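Local coordinates for protein laminin subunit ALPHA-1 (Mus musculus, PDB 2JD4) that is a basement membrane protein whose LG4-5 domain pair carries metal-binding sites and cell surface anchorage sites, at residues H260-G264 / S315-D319; S293-I297 / S305-E309; V257-V261 / I297-V301; V245-E251 / N336-S340; V218-L222 / A290-K294. The protein carries 4 engineered substitutions. All blocks are in the same frame, centred on the assembly; numbering follows the deposited sequence.

In the fold
From the N terminus, contact 5 comes first, tying the loop at 218-222 to strand 286-293. Contact 4 then joins the start of strand 247-253 to the loop 336-340 and closes a long loop that contains contacts 1, 2 and 3. Within it, contacts 1 and 3 both leave strand 256-262: contact 3 packs against strand 296-301, while contact 1 reaches the loop 315-319 beyond the hairpin. Contact 2, the 296-308 hairpin, is nested inside contact 1 and starts where contacts 3 and 5 end. Contact 5 crosses contacts 1, 3 and 4. Contacts 1 and 4 meet at the magnesium ion, at one end of the second laminin G domain.

Contact 1 of 5, residues H260-G264 / S315-D319; sequences HVNNG and STSAD. With MG (magnesium ion), chain D.
Asn263 and Ser315 pack closely, with Asn263 O 3.1 Å from Ser315 CB and the two CB atoms, Asn263 CB and Ser315 CB, 4.0 Å apart. Asn263 CG stands beside its own backbone N (chi1 -58°), which lays the amide against the main chain of 315-318. There Asn263 OD1 lies 3.4 Å from Ala318 N, at an angle too poor for a hydrogen bond, and 3.7 Å from Ala318 CB. The oxygen instead accepts a weak hydrogen bond from Lys292 NZ, which also binds Thr316 O. Replacing Asn263 with an alanine would probably open a gap against Thr316 and Ala318 and leave Lys292 with one acceptor fewer. A water that ligates the magnesium ion links the two backbones, donating to Asn263 O at 2.7 Å and to Ser317 O at 2.6 Å. Asp319 OD2 binds the ion directly at 2.2 Å, and Asp246 supplies the second carboxylate. This is the loop-built metal site of the second laminin G domain, two acidic side chains completed by water.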
loop_
_atom_site.group_PDB
_atom_site.type_symbol
_atom_site.label_atom_id
_atom_site.label_comp_id
_atom_site.label_asym_id
_atom_site.label_seq_id
_atom_site.Cartn_x
_atom_site.Cartn_y
_atom_site.Cartn_z
ATOM N N HIS A 260 22.958 9.825 6.242
ATOM C CA HIS A 260 23.509 11.175 6.380
ATOM C C HIS A 260 22.564 12.078 7.149
ATOM O O HIS A 260 21.347 11.976 7.023
ATOM C CB HIS A 260 23.733 11.824 5.013
ATOM C CG HIS A 260 24.514 10.986 4.052
ATOM N ND1 HIS A 260 25.851 10.703 4.224
ATOM C CD2 HIS A 260 24.146 10.384 2.895
ATOM C CE1 HIS A 260 26.275 9.962 3.215
ATOM N NE2 HIS A 260 25.258 9.754 2.395
ATOM N N VAL A 261 23.133 12.989 7.926
ATOM C CA VAL A 261 22.337 13.933 8.690
ATOM C C VAL A 261 23.072 15.268 8.743
ATOM O O VAL A 261 24.294 15.300 8.881
ATOM C CB VAL A 261 22.106 13.423 10.130
ATOM C CG1 VAL A 261 21.549 14.536 11.002
ATOM C CG2 VAL A 261 21.140 12.245 10.111
ATOM N N ASN A 262 22.332 16.365 8.607
ATOM C CA ASN A 262 22.936 17.694 8.675
ATOM C C ASN A 262 22.031 18.617 9.475
ATOM O O ASN A 262 20.927 18.950 9.041
ATOM C CB ASN A 262 23.153 18.281 7.279
ATOM C CG ASN A 262 24.041 19.514 7.305
ATOM O OD1 ASN A 262 23.855 20.401 8.136
ATOM N ND2 ASN A 262 25.011 19.575 6.394
ATOM N N ASN A 263 22.510 19.027 10.645
ATOM C CA ASN A 263 21.756 19.904 11.532
ATOM C C ASN A 263 22.143 21.371 11.355
ATOM O O ASN A 263 21.857 22.212 12.211
ATOM C CB ASN A 263 21.977 19.473 12.982
ATOM C CG ASN A 263 21.579 18.026 13.223
ATOM O OD1 ASN A 263 20.455 17.627 12.927
ATOM N ND2 ASN A 263 22.501 17.235 13.763
ATOM N N GLY A 264 22.792 21.673 10.233
ATOM C CA GLY A 264 23.195 23.040 9.956
ATOM C C GLY A 264 24.660 23.339 10.222
ATOM O O GLY A 264 25.099 24.476 10.050
ATOM N N SER A 315 24.865 21.978 16.559
ATOM C CA SER A 315 23.416 22.075 16.400
ATOM C C SER A 315 22.866 20.648 16.422
ATOM O O SER A 315 23.540 19.717 15.983
ATOM C CB SER A 315 23.072 22.733 15.062
ATOM O OG SER A 315 23.756 23.963 14.905
ATOM N N THR A 316 21.646 20.472 16.922
ATOM C CA THR A 316 21.059 19.137 17.004
ATOM C C THR A 316 19.723 18.964 16.288
ATOM O O THR A 316 19.245 17.841 16.133
ATOM C CB THR A 316 20.865 18.717 18.476
ATOM O OG1 THR A 316 20.083 19.708 19.157
ATOM C CG2 THR A 316 22.209 18.568 19.170
ATOM N N SER A 317 19.115 20.062 15.854
ATOM C CA SER A 317 17.828 19.974 15.175
ATOM C C SER A 317 17.932 20.016 13.655
ATOM O O SER A 317 18.562 20.908 13.087
ATOM C CB SER A 317 16.909 21.102 15.651
ATOM O OG SER A 317 15.680 21.101 14.942
ATOM N N ALA A 318 17.329 19.028 12.998
ATOM C CA ALA A 318 17.316 18.985 11.540
ATOM C C ALA A 318 16.018 19.691 11.197
ATOM O O ALA A 318 14.949 19.078 11.144
ATOM C CB ALA A 318 17.291 17.553 11.043
ATOM N N ASP A 319 16.116 20.993 10.982
ATOM C CA ASP A 319 14.939 21.789 10.699
ATOM C C ASP A 319 14.414 21.679 9.285
ATOM O O ASP A 319 14.560 22.595 8.478
ATOM C CB ASP A 319 15.212 23.244 11.066
ATOM C CG ASP A 319 15.576 23.399 12.527
ATOM O OD1 ASP A 319 14.724 23.084 13.388
ATOM O OD2 ASP A 319 16.716 23.808 12.816
HETATM MG MG MG D . 18.565 24.299 11.727
HETATM O O HOH W 1 19.633 23.284 13.321
HETATM O O HOH W 2 20.520 24.684 10.726
HETATM O O HOH W 3 17.485 25.420 10.476
#

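Contact 2 of 5, residues S293-I297 / S305-E309; sequences SKHRI and SVRAE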
loop_
_atom_site.group_PDB
_atom_site.type_symbol
_atom_site.label_atom_id
_atom_site.label_comp_id
_atom_site.label_asym_id
_atom_site.label_seq_id
_atom_site.Cartn_x
_atom_site.Cartn_y
_atom_site.Cartn_z
ATOM N N SER A 293 18.975 11.151 17.229
ATOM C CA SER A 293 18.684 11.722 18.542
ATOM C C SER A 293 19.563 12.960 18.722
ATOM O O SER A 293 20.402 13.248 17.871
ATOM C CB SER A 293 18.974 10.700 19.643
ATOM O OG SER A 293 20.345 10.346 19.659
ATOM N N LYS A 294 19.367 13.685 19.822
ATOM C CA LYS A 294 20.129 14.901 20.118
ATOM C C LYS A 294 21.490 14.976 19.426
ATOM O O LYS A 294 21.613 15.554 18.347
ATOM C CB LYS A 294 20.319 15.045 21.631
ATOM C CG LYS A 294 19.021 15.174 22.413
ATOM C CD LYS A 294 19.282 15.268 23.912
ATOM C CE LYS A 294 17.980 15.372 24.699
ATOM N NZ LYS A 294 18.207 15.419 26.176
ATOM N N HIS A 295 22.514 14.399 20.046
ATOM C CA HIS A 295 23.853 14.415 19.465
ATOM C C HIS A 295 24.262 12.997 19.097
ATOM O O HIS A 295 25.397 12.588 19.338
ATOM C CB HIS A 295 24.863 15.003 20.465
ATOM C CG HIS A 295 26.239 15.208 19.898
ATOM N ND1 HIS A 295 27.312 15.601 20.671
ATOM C CD2 HIS A 295 26.715 15.083 18.635
ATOM C CE1 HIS A 295 28.387 15.709 19.911
ATOM N NE2 HIS A 295 28.052 15.400 18.671
ATOM N N ARG A 296 23.335 12.243 18.511
ATOM C CA ARG A 296 23.635 10.868 18.133
ATOM C C ARG A 296 22.915 10.384 16.878
ATOM O O ARG A 296 21.750 10.711 16.645
ATOM C CB ARG A 296 23.318 9.924 19.295
ATOM C CG ARG A 296 23.612 8.465 18.994
ATOM C CD ARG A 296 23.416 7.598 20.221
ATOM N NE ARG A 296 24.248 8.048 21.331
ATOM C CZ ARG A 296 24.373 7.401 22.484
ATOM N NH1 ARG A 296 23.719 6.264 22.685
ATOM N NH2 ARG A 296 25.152 7.892 23.439
ATOM N N ILE A 297 23.632 9.590 16.088
ATOM C CA ILE A 297 23.118 9.015 14.848
ATOM C C ILE A 297 23.467 7.526 14.825
ATOM O O ILE A 297 24.642 7.155 14.836
ATOM C CB ILE A 297 23.750 9.716 13.624
ATOM C CG1 ILE A 297 23.157 11.118 13.474
ATOM C CG2 ILE A 297 23.532 8.899 12.370
ATOM C CD1 ILE A 297 23.832 11.951 12.409
ATOM N N SER A 305 24.882 -2.602 14.228
ATOM C CA SER A 305 24.831 -1.160 14.451
ATOM C C SER A 305 26.141 -0.426 14.193
ATOM O O SER A 305 27.225 -0.979 14.358
ATOM C CB SER A 305 24.377 -0.861 15.885
ATOM O OG SER A 305 23.025 -1.232 16.093
ATOM N N VAL A 306 26.012 0.833 13.784
ATOM C CA VAL A 306 27.146 1.713 13.505
ATOM C C VAL A 306 26.667 3.125 13.822
ATOM O O VAL A 306 25.636 3.562 13.311
ATOM C CB VAL A 306 27.568 1.650 12.026
ATOM C CG1 VAL A 306 28.730 2.590 11.785
ATOM C CG2 VAL A 306 27.958 0.232 11.653
ATOM N N ARG A 307 27.405 3.842 14.663
ATOM C CA ARG A 307 26.986 5.186 15.032
ATOM C C ARG A 307 28.059 6.260 14.947
ATOM O O ARG A 307 29.239 5.975 14.741
ATOM C CB ARG A 307 26.397 5.167 16.443
ATOM C CG ARG A 307 27.378 4.770 17.532
ATOM C CD ARG A 307 26.632 4.203 18.727
ATOM N NE ARG A 307 25.999 2.928 18.392
ATOM C CZ ARG A 307 25.088 2.317 19.145
ATOM N NH1 ARG A 307 24.688 2.864 20.285
ATOM N NH2 ARG A 307 24.583 1.154 18.758
ATOM N N ALA A 308 27.620 7.503 15.105
ATOM C CA ALA A 308 28.498 8.663 15.064
ATOM C C ALA A 308 27.920 9.718 15.997
ATOM O O ALA A 308 26.718 9.988 15.967
ATOM C CB ALA A 308 28.587 9.205 13.643
ATOM N N GLU A 309 28.773 10.306 16.830
ATOM C CA GLU A 309 28.339 11.324 17.781
ATOM C C GLU A 309 29.169 12.596 17.642
ATOM O O GLU A 309 29.348 13.111 16.539
ATOM C CB GLU A 309 28.453 10.783 19.208
ATOM C CG GLU A 309 27.615 9.537 19.457
ATOM C CD GLU A 309 27.921 8.877 20.786
ATOM O OE1 GLU A 309 29.092 8.503 21.008
ATOM O OE2 GLU A 309 26.993 8.728 21.607
#
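Arg296 and Glu309 run side by side in the same direction, joined at their ends by a salt bridge from Arg296 NH2 to Glu309 OE2 of 2.7 Å. Arg296 leaves the backbone with CG anti to N (chi1 -179°) and bends only at chi3 (-57°), a turn that brings NE as well as NH2 to the acid: Arg296 NE is 2.8 Å from the same Glu309 OE2. A single carboxylate oxygen is thus gripped, and the guanidinium and carboxylate planes, 64° apart, do not lie flat against each other. Arg307, whose CG sits between its backbone N and carbonyl carbon, brings its NH1 within 4.3 Å of Arg296 NH1; the nearby Glu309 probably offsets the closeness of these like charges. The His295 ring reaches the main chain of Glu309 instead, His295 NE2 lying 3.2 Å from Glu309 C. Below these exposed groups the main chains pair, with Ile297 N donating to Ala308 O at 3.1 Å and Ala308 N to Ile297 O at 3.0 Å. The Ile297 side chain turns the other way, onto Phe259 and Val261 of strand 256-262. Two-way bonding between Ile297 and Ala308 defines an antiparallel hydrogen-bonded pair near the open end of the beta hairpin formed by strands 296-301 and 304-308.

Contact 3 of 5, residues V257-V261 / I297-V301; sequences VLFHV and IVLTV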
loop_
_atom_site.group_PDB
_atom_site.type_symbol
_atom_site.label_atom_id
_atom_site.label_comp_id
_atom_site.label_asym_id
_atom_site.label_seq_id
_atom_site.Cartn_x
_atom_site.Cartn_y
_atom_site.Cartn_z
ATOM N N VAL A 257 25.222 0.825 2.990
ATOM C CA VAL A 257 24.108 1.676 3.377
ATOM C C VAL A 257 24.661 2.897 4.110
ATOM O O VAL A 257 25.469 2.762 5.037
ATOM C CB VAL A 257 23.119 0.926 4.294
ATOM C CG1 VAL A 257 22.007 1.862 4.748
ATOM C CG2 VAL A 257 22.520 -0.259 3.548
ATOM N N LEU A 258 24.231 4.082 3.679
ATOM C CA LEU A 258 24.674 5.334 4.280
ATOM C C LEU A 258 23.496 6.113 4.854
ATOM O O LEU A 258 22.433 6.213 4.230
ATOM C CB LEU A 258 25.378 6.205 3.238
ATOM C CG LEU A 258 26.467 5.558 2.383
ATOM C CD1 LEU A 258 27.042 6.592 1.417
ATOM C CD2 LEU A 258 27.558 4.989 3.278
ATOM N N PHE A 259 23.703 6.658 6.049
ATOM C CA PHE A 259 22.703 7.453 6.748
ATOM C C PHE A 259 23.354 8.812 7.014
ATOM O O PHE A 259 24.220 8.925 7.881
ATOM C CB PHE A 259 22.326 6.753 8.061
ATOM C CG PHE A 259 21.356 7.519 8.925
ATOM C CD1 PHE A 259 20.350 8.295 8.364
ATOM C CD2 PHE A 259 21.416 7.406 10.309
ATOM C CE1 PHE A 259 19.416 8.944 9.167
ATOM C CE2 PHE A 259 20.487 8.049 11.127
ATOM C CZ PHE A 259 19.483 8.820 10.556
ATOM N N HIS A 260 22.958 9.825 6.242
ATOM C CA HIS A 260 23.509 11.175 6.380
ATOM C C HIS A 260 22.564 12.078 7.149
ATOM O O HIS A 260 21.347 11.976 7.023
ATOM C CB HIS A 260 23.733 11.824 5.013
ATOM C CG HIS A 260 24.514 10.986 4.052
ATOM N ND1 HIS A 260 25.851 10.703 4.224
ATOM C CD2 HIS A 260 24.146 10.384 2.895
ATOM C CE1 HIS A 260 26.275 9.962 3.215
ATOM N NE2 HIS A 260 25.258 9.754 2.395
ATOM N N VAL A 261 23.133 12.989 7.926
ATOM C CA VAL A 261 22.337 13.933 8.690
ATOM C C VAL A 261 23.072 15.268 8.743
ATOM O O VAL A 261 24.294 15.300 8.881
ATOM C CB VAL A 261 22.106 13.423 10.130
ATOM C CG1 VAL A 261 21.549 14.536 11.002
ATOM C CG2 VAL A 261 21.140 12.245 10.111
ATOM N N ILE A 297 23.632 9.590 16.088
ATOM C CA ILE A 297 23.118 9.015 14.848
ATOM C C ILE A 297 23.467 7.526 14.825
ATOM O O ILE A 297 24.642 7.155 14.836
ATOM C CB ILE A 297 23.750 9.716 13.624
ATOM C CG1 ILE A 297 23.157 11.118 13.474
ATOM C CG2 ILE A 297 23.532 8.899 12.370
ATOM C CD1 ILE A 297 23.832 11.951 12.409
ATOM N N VAL A 298 22.443 6.676 14.791
ATOM C CA VAL A 298 22.658 5.234 14.788
ATOM C C VAL A 298 21.998 4.525 13.602
ATOM O O VAL A 298 20.797 4.668 13.369
ATOM C CB VAL A 298 22.117 4.594 16.094
ATOM C CG1 VAL A 298 22.376 3.098 16.087
ATOM C CG2 VAL A 298 22.772 5.247 17.315
ATOM N N LEU A 299 22.802 3.758 12.869
ATOM C CA LEU A 299 22.336 2.986 11.718
ATOM C C LEU A 299 22.487 1.500 12.038
ATOM O O LEU A 299 23.567 1.041 12.414
ATOM C CB LEU A 299 23.158 3.318 10.464
ATOM C CG LEU A 299 22.861 2.424 9.250
ATOM C CD1 LEU A 299 21.386 2.517 8.889
ATOM C CD2 LEU A 299 23.736 2.828 8.070
ATOM N N THR A 300 21.401 0.750 11.892
ATOM C CA THR A 300 21.425 -0.677 12.176
ATOM C C THR A 300 20.869 -1.470 10.995
ATOM O O THR A 300 19.729 -1.256 10.573
ATOM C CB THR A 300 20.590 -0.988 13.429
ATOM O OG1 THR A 300 21.028 -0.158 14.512
ATOM C CG2 THR A 300 20.743 -2.450 13.823
ATOM N N VAL A 301 21.688 -2.367 10.453
ATOM C CA VAL A 301 21.278 -3.201 9.326
ATOM C C VAL A 301 21.411 -4.668 9.726
ATOM O O VAL A 301 22.493 -5.121 10.122
ATOM C CB VAL A 301 22.149 -2.946 8.080
ATOM C CG1 VAL A 301 21.639 -3.779 6.916
ATOM C CG2 VAL A 301 22.122 -1.464 7.720
#
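The Phe259 ring is approached obliquely by Ile297 CG2, Leu299 CB and the carbonyl oxygen of Val298. This is packing between the layers of the laminin G beta sandwich: the strand axes are 8.1 Å apart at 162°, and no hydrogen bond passes between them. Ile297 divides its work between two branches. CG2, anti to the backbone N, approaches the ring with Ile297 CG2 3.3 Å from Phe259 CD2, while CD1 meets Val261 tip to tip and Ile297 CD1 sits 3.2 Å from Val261 CB, tighter than usual van der Waals contact. An alanine in place of Ile297 removes both branches and is likely to leave a gap between Phe259 and Val261, with the ring less hindered from turning. Leu250 and Ala290 also touch Phe259. Farther along, Val257 and Leu299 cross obliquely, Val257 CG1 lying 3.9 Å from Leu299 CD2, and the same methyl, Leu299 CD2, comes to 3.5 Å from Val257 O.

Contact 4 of 5, residues V245-E251 / N336-S340; sequences VDAIGLE and NSLSS. Engineered in segment 336-340: Ser337 (natural residue Cys). With MG (magnesium ion), chain D.
Glu251 and Leu338 lie alongside one another, pointing opposite ways, with Leu338 CD2 3.4 Å from Glu251 OE1. The glutamate starts with CG between its backbone N and carbonyl carbon (chi1 42°) and then extends, which carries the carboxylate to the backbone of Ser339 and Ser340. There Ser340 N donates to the syn lone pair of Glu251 OE1 at 2.8 Å. Glu251 OE2 accepts from Ser339 OG at 2.7 Å and from Ser339 N at 3.2 Å, both on its syn side but out of the carboxylate plane. His260 NE2 is a further donor to OE2; with Ser340 N on OE1, both oxygens of this buried group are served, which would probably stabilise its negative charge.

At the other end Asn336 lies alongside Val245, pointing the same way, and its ND2 meets Val245 O at 2.8 Å on a lone pair in the carbonyl plane. Between these anchors the engineered Ser337 makes a weak bond from OG to Ala247 O, also 2.8 Å. Gly249 CA lies 3.2 Å from Ser337 O in a CA-H...O contact, and a CB at Gly249 would probably collide with that oxygen. Water joins Ile248 O to Ser337 N. Ile248 and Leu250 point away from 336-340 and pack on Val218 and Leu288. The loop therefore covers the outer side of strand 247-253 in the laminin G sandwich, while Asp246, just before the strand, binds the magnesium ion.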
loop_
_atom_site.group_PDB
_atom_site.type_symbol
_atom_site.label_atom_id
_atom_site.label_comp_id
_atom_site.label_asym_id
_atom_site.label_seq_id
_atom_site.Cartn_x
_atom_site.Cartn_y
_atom_site.Cartn_z
ATOM N N VAL A 245 20.098 23.972 3.994
ATOM C CA VAL A 245 21.105 23.043 4.512
ATOM C C VAL A 245 20.570 21.832 5.304
ATOM O O VAL A 245 20.921 20.682 5.016
ATOM C CB VAL A 245 22.117 23.803 5.406
ATOM C CG1 VAL A 245 23.206 22.856 5.901
ATOM C CG2 VAL A 245 22.737 24.962 4.624
ATOM N N ASP A 246 19.740 22.088 6.308
ATOM C CA ASP A 246 19.180 21.019 7.138
ATOM C C ASP A 246 18.525 19.895 6.321
ATOM O O ASP A 246 17.633 20.150 5.509
ATOM C CB ASP A 246 18.165 21.614 8.118
ATOM C CG ASP A 246 18.828 22.440 9.212
ATOM O OD1 ASP A 246 19.993 22.850 9.025
ATOM O OD2 ASP A 246 18.184 22.679 10.251
ATOM N N ALA A 247 18.963 18.657 6.551
ATOM C CA ALA A 247 18.414 17.504 5.831
ATOM C C ALA A 247 18.937 16.156 6.328
ATOM O O ALA A 247 19.945 16.089 7.034
ATOM C CB ALA A 247 18.713 17.643 4.341
ATOM N N ILE A 248 18.231 15.084 5.963
ATOM C CA ILE A 248 18.636 13.721 6.313
ATOM C C ILE A 248 18.449 12.835 5.081
ATOM O O ILE A 248 17.597 13.115 4.238
ATOM C CB ILE A 248 17.803 13.127 7.478
ATOM C CG1 ILE A 248 16.358 12.887 7.037
ATOM C CG2 ILE A 248 17.837 14.071 8.676
ATOM C CD1 ILE A 248 15.555 12.080 8.044
ATOM N N GLY A 249 19.246 11.776 4.974
ATOM C CA GLY A 249 19.140 10.883 3.831
ATOM C C GLY A 249 19.569 9.457 4.125
ATOM O O GLY A 249 20.418 9.223 4.984
ATOM N N LEU A 250 18.969 8.506 3.408
ATOM C CA LEU A 250 19.273 7.084 3.550
ATOM C C LEU A 250 19.432 6.559 2.120
ATOM O O LEU A 250 18.532 6.727 1.293
ATOM C CB LEU A 250 18.112 6.371 4.246
ATOM C CG LEU A 250 18.386 5.077 5.014
ATOM C CD1 LEU A 250 19.300 5.369 6.195
ATOM C CD2 LEU A 250 17.065 4.487 5.510
ATOM N N GLU A 251 20.566 5.935 1.825
ATOM C CA GLU A 251 20.824 5.434 0.479
ATOM C C GLU A 251 21.783 4.252 0.440
ATOM O O GLU A 251 22.539 4.011 1.384
ATOM C CB GLU A 251 21.397 6.563 -0.390
ATOM C CG GLU A 251 22.433 7.415 0.337
ATOM C CD GLU A 251 23.140 8.441 -0.551
ATOM O OE1 GLU A 251 22.557 8.908 -1.555
ATOM O OE2 GLU A 251 24.291 8.799 -0.223
ATOM N N ASN A 336 19.959 17.767 0.225
ATOM C CA ASN A 336 21.256 18.094 0.795
ATOM C C ASN A 336 21.975 16.983 1.543
ATOM O O ASN A 336 23.187 17.078 1.764
ATOM C CB ASN A 336 21.144 19.329 1.694
ATOM C CG ASN A 336 22.450 20.080 1.790
ATOM O OD1 ASN A 336 23.133 20.266 0.781
ATOM N ND2 ASN A 336 22.806 20.522 2.992
ATOM N N SER A 337 21.250 15.939 1.939
ATOM C CA SER A 337 21.888 14.828 2.642
ATOM C C SER A 337 21.806 13.492 1.892
ATOM O O SER A 337 21.586 12.434 2.484
ATOM C CB SER A 337 21.323 14.696 4.058
ATOM O OG SER A 337 21.736 15.802 4.855
ATOM N N LEU A 338 21.985 13.565 0.577
ATOM C CA LEU A 338 22.005 12.396 -0.298
ATOM C C LEU A 338 23.110 12.629 -1.326
ATOM O O LEU A 338 23.125 13.655 -1.999
ATOM C CB LEU A 338 20.657 12.212 -1.019
ATOM C CG LEU A 338 19.534 11.545 -0.214
ATOM C CD1 LEU A 338 18.258 11.473 -1.051
ATOM C CD2 LEU A 338 19.973 10.138 0.206
ATOM N N SER A 339 24.051 11.698 -1.433
ATOM C CA SER A 339 25.124 11.851 -2.414
ATOM C C SER A 339 24.698 11.264 -3.761
ATOM O O SER A 339 25.145 11.714 -4.824
ATOM C CB SER A 339 26.412 11.167 -1.926
ATOM O OG SER A 339 26.245 9.767 -1.770
ATOM N N SER A 340 23.819 10.269 -3.715
ATOM C CA SER A 340 23.341 9.616 -4.925
ATOM C C SER A 340 22.038 10.198 -5.449
ATOM O O SER A 340 21.277 10.828 -4.711
ATOM C CB SER A 340 23.147 8.114 -4.687
ATOM O OG SER A 340 22.565 7.505 -5.832
HETATM MG MG MG D . 18.565 24.299 11.727
HETATM O O HOH W 2 20.520 24.684 10.726
HETATM O O HOH W 4 18.690 14.647 1.867
HETATM O O HOH W 3 17.485 25.420 10.476
HETATM O O HOH W 1 19.633 23.284 13.321
#

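Contact 5 of 5, residues V218-L222 / A290-K294; sequences VRLDL and AHKSK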
loop_
_atom_site.group_PDB
_atom_site.type_symbol
_atom_site.label_atom_id
_atom_site.label_comp_id
_atom_site.label_asym_id
_atom_site.label_seq_id
_atom_site.Cartn_x
_atom_site.Cartn_y
_atom_site.Cartn_z
ATOM N N VAL A 218 11.798 16.965 10.851
ATOM C CA VAL A 218 12.601 15.967 11.545
ATOM C C VAL A 218 12.909 16.401 12.978
ATOM O O VAL A 218 12.736 15.629 13.922
ATOM C CB VAL A 218 13.921 15.700 10.794
ATOM C CG1 VAL A 218 14.767 14.712 11.562
ATOM C CG2 VAL A 218 13.617 15.157 9.395
ATOM N N ARG A 219 13.367 17.639 13.132
ATOM C CA ARG A 219 13.695 18.185 14.443
ATOM C C ARG A 219 14.823 17.413 15.127
ATOM O O ARG A 219 15.791 17.020 14.481
ATOM C CB ARG A 219 12.448 18.199 15.338
ATOM C CG ARG A 219 11.215 18.778 14.657
ATOM C CD ARG A 219 11.374 20.252 14.323
ATOM N NE ARG A 219 10.931 21.119 15.411
ATOM C CZ ARG A 219 9.678 21.189 15.850
ATOM N NH1 ARG A 219 8.730 20.442 15.297
ATOM N NH2 ARG A 219 9.367 22.013 16.842
ATOM N N LEU A 220 14.693 17.183 16.431
ATOM C CA LEU A 220 15.742 16.497 17.186
ATOM C C LEU A 220 15.761 14.973 17.158
ATOM O O LEU A 220 16.816 14.368 16.974
ATOM C CB LEU A 220 15.721 16.954 18.650
ATOM C CG LEU A 220 16.112 18.400 18.968
ATOM C CD1 LEU A 220 15.111 19.366 18.359
ATOM C CD2 LEU A 220 16.166 18.577 20.475
ATOM N N ASP A 221 14.607 14.344 17.353
ATOM C CA ASP A 221 14.568 12.888 17.372
ATOM C C ASP A 221 13.598 12.285 16.361
ATOM O O ASP A 221 12.475 12.767 16.178
ATOM C CB ASP A 221 14.232 12.399 18.785
ATOM C CG ASP A 221 14.404 10.900 18.939
ATOM O OD1 ASP A 221 13.664 10.139 18.279
ATOM O OD2 ASP A 221 15.286 10.484 19.721
ATOM N N LEU A 222 14.053 11.222 15.705
ATOM C CA LEU A 222 13.259 10.526 14.702
ATOM C C LEU A 222 13.852 9.146 14.428
ATOM O O LEU A 222 15.052 9.013 14.188
ATOM C CB LEU A 222 13.225 11.330 13.400
ATOM C CG LEU A 222 12.541 10.650 12.211
ATOM C CD1 LEU A 222 11.051 10.479 12.493
ATOM C CD2 LEU A 222 12.753 11.482 10.961
ATOM N N ALA A 290 17.368 3.342 11.483
ATOM C CA ALA A 290 18.195 4.543 11.483
ATOM C C ALA A 290 17.593 5.485 12.515
ATOM O O ALA A 290 16.501 6.018 12.316
ATOM C CB ALA A 290 18.187 5.188 10.102
ATOM N N HIS A 291 18.304 5.685 13.620
ATOM C CA HIS A 291 17.801 6.539 14.689
ATOM C C HIS A 291 18.577 7.841 14.847
ATOM O O HIS A 291 19.801 7.839 14.956
ATOM C CB HIS A 291 17.823 5.773 16.017
ATOM C CG HIS A 291 17.075 6.450 17.125
ATOM N ND1 HIS A 291 17.127 6.014 18.432
ATOM C CD2 HIS A 291 16.231 7.510 17.117
ATOM C CE1 HIS A 291 16.349 6.776 19.180
ATOM N NE2 HIS A 291 15.793 7.690 18.407
ATOM N N LYS A 292 17.851 8.953 14.851
ATOM C CA LYS A 292 18.463 10.262 15.032
ATOM C C LYS A 292 18.010 10.817 16.376
ATOM O O LYS A 292 16.809 10.933 16.631
ATOM C CB LYS A 292 18.029 11.233 13.933
ATOM C CG LYS A 292 18.586 12.645 14.114
ATOM C CD LYS A 292 17.814 13.661 13.294
ATOM C CE LYS A 292 18.478 15.033 13.330
ATOM N NZ LYS A 292 18.536 15.609 14.701
ATOM N N SER A 293 18.975 11.151 17.229
ATOM C CA SER A 293 18.684 11.722 18.542
ATOM C C SER A 293 19.563 12.960 18.722
ATOM O O SER A 293 20.402 13.248 17.871
ATOM C CB SER A 293 18.974 10.700 19.643
ATOM O OG SER A 293 20.345 10.346 19.659
ATOM N N LYS A 294 19.367 13.685 19.822
ATOM C CA LYS A 294 20.129 14.901 20.118
ATOM C C LYS A 294 21.490 14.976 19.426
ATOM O O LYS A 294 21.613 15.554 18.347
ATOM C CB LYS A 294 20.319 15.045 21.631
ATOM C CG LYS A 294 19.021 15.174 22.413
ATOM C CD LYS A 294 19.282 15.268 23.912
ATOM C CE LYS A 294 17.980 15.372 24.699
ATOM N NZ LYS A 294 18.207 15.419 26.176
#
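The Lys292 chain runs out straight from CB (chi1 177°) until chi4 (-62°), where a bend turns NZ onto two carbonyls of the 218-222 loop. Lys292 NZ donates to Arg219 O at 3.1 Å, in the carbonyl plane on a lone pair, and to Leu220 O, also at 3.1 Å, from above the carbonyl plane. The aliphatic part crosses Val218 at about a right angle, Lys292 CD being 3.7 Å from Val218 CG1. On the other side of the strand, Asp221 and His291 both have CG anti to N, which lets His291 NE2 reach Asp221 OD2 at 3.1 Å and, weakly, OD1; the carboxylate and ring planes are 68° apart. Main-chain bonds between Leu222 and Lys292 run both ways, Leu222 N to Lys292 O and Lys292 N to Leu222 O each spanning 2.9 Å. Counting Thr316 O, its strongest partner, the ammonium group meets three backbone carbonyl oxygens and, weakly, Asn263 OD1; their dipoles probably offset its positive charge while it ties three parts of the chain together.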